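Local coordinates for putative carbohydrate metabolism domain-containing protein (PDB 3S30) that is of unknown function but, as a putative glycoside hydrolase with a galactose-binding-domain-like fold, probably takes part in carbohydrate metabolism, at residues A[160-165]-A[222-227]; A[242-247]-A[336-341]. All coordinates share one frame; numbering follows the deposited sequence.

Contact 1: residues A[160-165]-A[222-227]; sequences NGRTGN and VGYYKY. With NA (sodium ion), chain C.
R162 and Y224 face each other with CA atoms 8.3 Å apart where the irregular loop 160-165 passes over the extended strand 222-227. The loop turns back on itself through a weak 2.9 Å bond from G161 N to G164 O, and both R162 and Y224 start their side chains toward the opposite segment. With CG anti to the backbone N (chi1 -174°), R162 runs extended as far as NE and lays its guanidinium flat on the Y224 ring, the planes 9° apart. CZ stands 4.0 Å from the centroid of the Y224 ring, a cation-pi stack over the face, while R162 CD adds a CH-pi contact with the same face. NH1 of R162 is taken by a salt bridge to D344, which helps to fix the rotation of the group. Putting a leucine at Y224 would probably leave the arginine's flat face without its aromatic mate and the guanidinium freer to turn. One water receives a bond from K226 NZ (3.0 Å) and donates to N160 O (2.6 Å). The loop ends where N165 O binds a sodium ion at 2.4 Å, with N105, E107 and D343 completing a metal site in this galactose-binding-domain-like fold.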
# COMPACT_ATOMS: atom_id res chain seq x y z
N ASN A 160 10.54 9.96 13.08
CA ASN A 160 9.93 11.29 13.23
C ASN A 160 8.41 11.25 13.04
O ASN A 160 7.84 12.07 12.31
CB ASN A 160 10.58 12.27 12.25
CG ASN A 160 12.06 12.44 12.53
OD1 ASN A 160 12.48 12.55 13.69
ND2 ASN A 160 12.88 12.46 11.47
N GLY A 161 7.78 10.29 13.71
CA GLY A 161 6.35 10.07 13.60
C GLY A 161 5.60 10.99 14.52
O GLY A 161 6.21 11.75 15.26
N ARG A 162 4.28 10.92 14.47
CA ARG A 162 3.42 11.76 15.30
C ARG A 162 3.41 11.29 16.74
O ARG A 162 3.40 12.11 17.66
CB ARG A 162 2.00 11.76 14.74
CG ARG A 162 1.05 12.71 15.44
CD ARG A 162 -0.25 12.81 14.69
NE ARG A 162 -1.33 13.28 15.55
CZ ARG A 162 -2.02 12.51 16.38
NH1 ARG A 162 -1.77 11.20 16.49
NH2 ARG A 162 -2.99 13.04 17.11
N THR A 163 3.43 9.97 16.94
CA THR A 163 3.43 9.38 18.29
C THR A 163 4.81 8.77 18.64
O THR A 163 5.37 9.07 19.70
CB THR A 163 2.29 8.34 18.43
OG1 THR A 163 1.04 8.94 18.03
CG2 THR A 163 2.18 7.85 19.87
N GLY A 164 5.32 7.92 17.73
CA GLY A 164 6.68 7.35 17.83
C GLY A 164 7.33 7.28 16.46
O GLY A 164 7.60 8.32 15.85
N ASN A 165 7.59 6.07 15.95
CA ASN A 165 7.99 5.90 14.54
C ASN A 165 6.77 6.01 13.64
O ASN A 165 5.63 5.81 14.09
CB ASN A 165 8.62 4.53 14.26
CG ASN A 165 9.82 4.19 15.16
OD1 ASN A 165 10.71 5.02 15.40
ND2 ASN A 165 9.85 2.95 15.62
N VAL A 222 -9.08 6.02 8.93
CA VAL A 222 -8.61 7.29 9.46
C VAL A 222 -7.12 7.17 9.74
O VAL A 222 -6.64 6.09 10.06
CB VAL A 222 -9.40 7.75 10.74
CG1 VAL A 222 -10.91 7.71 10.50
CG2 VAL A 222 -9.05 6.90 11.94
N GLY A 223 -6.41 8.28 9.60
CA GLY A 223 -4.98 8.35 9.88
C GLY A 223 -4.47 9.75 9.65
O GLY A 223 -5.25 10.67 9.44
N TYR A 224 -3.15 9.91 9.69
CA TYR A 224 -2.50 11.20 9.51
C TYR A 224 -1.40 11.06 8.47
O TYR A 224 -0.76 10.02 8.41
CB TYR A 224 -1.90 11.69 10.83
CG TYR A 224 -2.93 12.11 11.86
CD1 TYR A 224 -3.62 11.15 12.60
CD2 TYR A 224 -3.22 13.46 12.08
CE1 TYR A 224 -4.57 11.52 13.54
CE2 TYR A 224 -4.17 13.84 13.01
CZ TYR A 224 -4.84 12.87 13.74
OH TYR A 224 -5.77 13.24 14.68
N TYR A 225 -1.20 12.10 7.65
CA TYR A 225 -0.13 12.10 6.65
C TYR A 225 0.66 13.42 6.56
O TYR A 225 0.24 14.47 7.07
CB TYR A 225 -0.71 11.75 5.26
CG TYR A 225 -1.27 12.94 4.51
CD1 TYR A 225 -2.59 13.32 4.66
CD2 TYR A 225 -0.46 13.68 3.65
CE1 TYR A 225 -3.10 14.42 3.97
CE2 TYR A 225 -0.96 14.77 2.97
CZ TYR A 225 -2.28 15.14 3.13
OH TYR A 225 -2.77 16.23 2.45
N LYS A 226 1.83 13.32 5.94
CA LYS A 226 2.58 14.45 5.40
C LYS A 226 2.99 14.02 4.00
O LYS A 226 3.24 12.83 3.76
CB LYS A 226 3.84 14.73 6.23
CG LYS A 226 3.64 15.17 7.68
CD LYS A 226 4.98 15.52 8.31
CE LYS A 226 4.85 16.00 9.74
NZ LYS A 226 6.17 16.25 10.42
N TYR A 227 3.06 14.97 3.07
CA TYR A 227 3.42 14.66 1.69
C TYR A 227 4.17 15.79 1.05
O TYR A 227 3.81 16.96 1.21
CB TYR A 227 2.19 14.36 0.83
CG TYR A 227 2.53 13.86 -0.58
CD1 TYR A 227 3.18 12.65 -0.78
CD2 TYR A 227 2.19 14.61 -1.70
CE1 TYR A 227 3.49 12.21 -2.06
CE2 TYR A 227 2.48 14.16 -2.97
CZ TYR A 227 3.12 12.96 -3.15
OH TYR A 227 3.40 12.53 -4.43
NA NA C . 3.51 5.42 15.12
O HOH W 1 7.88 13.78 10.31

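Contact 2: residues A[242-247]-A[336-341]; sequences RKDVFN and PGSTLL
L340 reaches from strand 339-349 to F246, packing the start of this strand against the loop that leads into strand 247-254 in the antiparallel beta fold of the galactose-binding-domain-like family. From CB its side chain runs to CG, which lies anti to the backbone N (chi1 -178°) and carries both methyls across to the phenyl ring. There CD1 sits over the centre of one face, 3.8 Å from the centroid of the F246 ring and 13° off its normal, a CH-pi contact. The second methyl, CD2, lies beside F246 CD1 at 3.9 Å and approaches F246 CB. The two side chains cross at about a right angle, and the rings of Y225 and Y227 on strand 218-228 also meet F246. Toward the loop end of the contact, apolar packing gives way to buried polar atoms. D244 OD2 accepts bonds from S326 OG and A335 N, while S338 OG receives one from G230 N, so several loops are tied together. T339 OG1 folds back to G337 O at 2.7 Å, standing above the carbonyl plane. S338 OG is a further donor to D244 OD2 at 2.9 Å, meeting the carboxylate oxygen on its anti side, 23° out of plane.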
# COMPACT_ATOMS: atom_id res chain seq x y z
N ARG A 242 5.97 18.16 -13.52
CA ARG A 242 4.67 17.70 -13.11
C ARG A 242 4.68 17.39 -11.60
O ARG A 242 5.67 16.89 -11.04
CB ARG A 242 4.25 16.47 -13.92
CG ARG A 242 2.88 15.94 -13.55
CD ARG A 242 2.50 14.78 -14.43
NE ARG A 242 1.38 14.01 -13.88
CZ ARG A 242 0.90 12.87 -14.38
NH1 ARG A 242 1.45 12.33 -15.47
NH2 ARG A 242 -0.13 12.28 -13.80
N LYS A 243 3.58 17.72 -10.95
CA LYS A 243 3.48 17.59 -9.51
C LYS A 243 2.90 16.20 -9.22
O LYS A 243 1.76 15.91 -9.57
CB LYS A 243 2.60 18.71 -8.94
CG LYS A 243 2.83 19.00 -7.47
CD LYS A 243 4.16 19.73 -7.22
CE LYS A 243 4.14 21.17 -7.74
NZ LYS A 243 5.38 21.92 -7.41
N ASP A 244 3.72 15.34 -8.62
CA ASP A 244 3.32 13.99 -8.25
C ASP A 244 2.21 14.04 -7.20
O ASP A 244 2.17 14.96 -6.36
CB ASP A 244 4.52 13.21 -7.69
CG ASP A 244 4.34 11.69 -7.77
OD1 ASP A 244 3.28 11.20 -8.25
OD2 ASP A 244 5.28 10.99 -7.33
N VAL A 245 1.30 13.06 -7.26
CA VAL A 245 0.29 12.91 -6.22
C VAL A 245 0.36 11.50 -5.67
O VAL A 245 0.81 10.57 -6.35
CB VAL A 245 -1.17 13.29 -6.69
CG1 VAL A 245 -1.17 14.71 -7.35
CG2 VAL A 245 -1.76 12.23 -7.65
N PHE A 246 -0.07 11.35 -4.42
CA PHE A 246 -0.02 10.08 -3.72
C PHE A 246 -1.40 9.45 -3.72
O PHE A 246 -2.37 10.09 -4.12
CB PHE A 246 0.48 10.29 -2.29
CG PHE A 246 -0.51 11.00 -1.36
CD1 PHE A 246 -1.43 10.29 -0.62
CD2 PHE A 246 -0.45 12.38 -1.20
CE1 PHE A 246 -2.31 10.93 0.26
CE2 PHE A 246 -1.32 13.03 -0.33
CZ PHE A 246 -2.26 12.30 0.40
N ASN A 247 -1.50 8.21 -3.27
CA ASN A 247 -2.81 7.58 -3.16
C ASN A 247 -2.96 6.87 -1.82
O ASN A 247 -2.00 6.37 -1.26
CB ASN A 247 -3.08 6.61 -4.33
CG ASN A 247 -4.58 6.37 -4.57
OD1 ASN A 247 -5.42 6.87 -3.84
ND2 ASN A 247 -4.90 5.57 -5.59
N PRO A 336 10.86 10.36 -8.29
CA PRO A 336 11.78 9.98 -7.22
C PRO A 336 11.86 11.08 -6.16
O PRO A 336 11.91 12.26 -6.50
CB PRO A 336 13.12 9.85 -7.96
CG PRO A 336 12.74 9.38 -9.31
CD PRO A 336 11.47 10.16 -9.62
N GLY A 337 11.83 10.67 -4.89
CA GLY A 337 11.91 11.60 -3.77
C GLY A 337 10.56 11.92 -3.17
O GLY A 337 10.48 12.51 -2.08
N SER A 338 9.48 11.56 -3.88
CA SER A 338 8.12 11.81 -3.38
C SER A 338 7.96 11.04 -2.09
O SER A 338 8.13 9.82 -2.06
CB SER A 338 7.04 11.39 -4.37
OG SER A 338 6.89 12.35 -5.40
N THR A 339 7.65 11.78 -1.02
CA THR A 339 7.68 11.23 0.32
C THR A 339 6.30 11.35 0.97
O THR A 339 5.78 12.44 1.14
CB THR A 339 8.76 11.92 1.17
OG1 THR A 339 10.02 11.81 0.48
CG2 THR A 339 8.88 11.25 2.55
N LEU A 340 5.70 10.20 1.27
CA LEU A 340 4.44 10.14 2.02
C LEU A 340 4.76 9.55 3.37
O LEU A 340 5.27 8.43 3.45
CB LEU A 340 3.40 9.28 1.31
CG LEU A 340 2.01 9.16 1.94
CD1 LEU A 340 1.25 10.50 1.97
CD2 LEU A 340 1.19 8.11 1.19
N LEU A 341 4.50 10.32 4.43
CA LEU A 341 4.61 9.81 5.78
C LEU A 341 3.20 9.52 6.28
O LEU A 341 2.29 10.28 6.04
CB LEU A 341 5.35 10.81 6.70
CG LEU A 341 6.77 11.23 6.28
CD1 LEU A 341 7.42 12.18 7.28
CD2 LEU A 341 7.69 10.03 6.06

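In the fold
The two contacts follow one another along the chain, contact 1 closing before contact 2 opens, and their centres lie about 16 Å apart. Neighbouring antiparallel strands 218-228 and 339-349 join them: the first supplies 222-227, the second begins within 336-341. A probable backbone hydrogen bond from L341 N to K226 O, 2.9 Å, links them directly, and Y227 of contact 1 packs on the backbone of T339 of contact 2. Contact 1 is a surface contact beside the sodium site, whereas contact 2 is buried. Strand 339-349 also carries D343, a sodium ligand, and D344, so the same strand runs from the buried packing to the metal-bound loop within the putative carbohydrate metabolism domain.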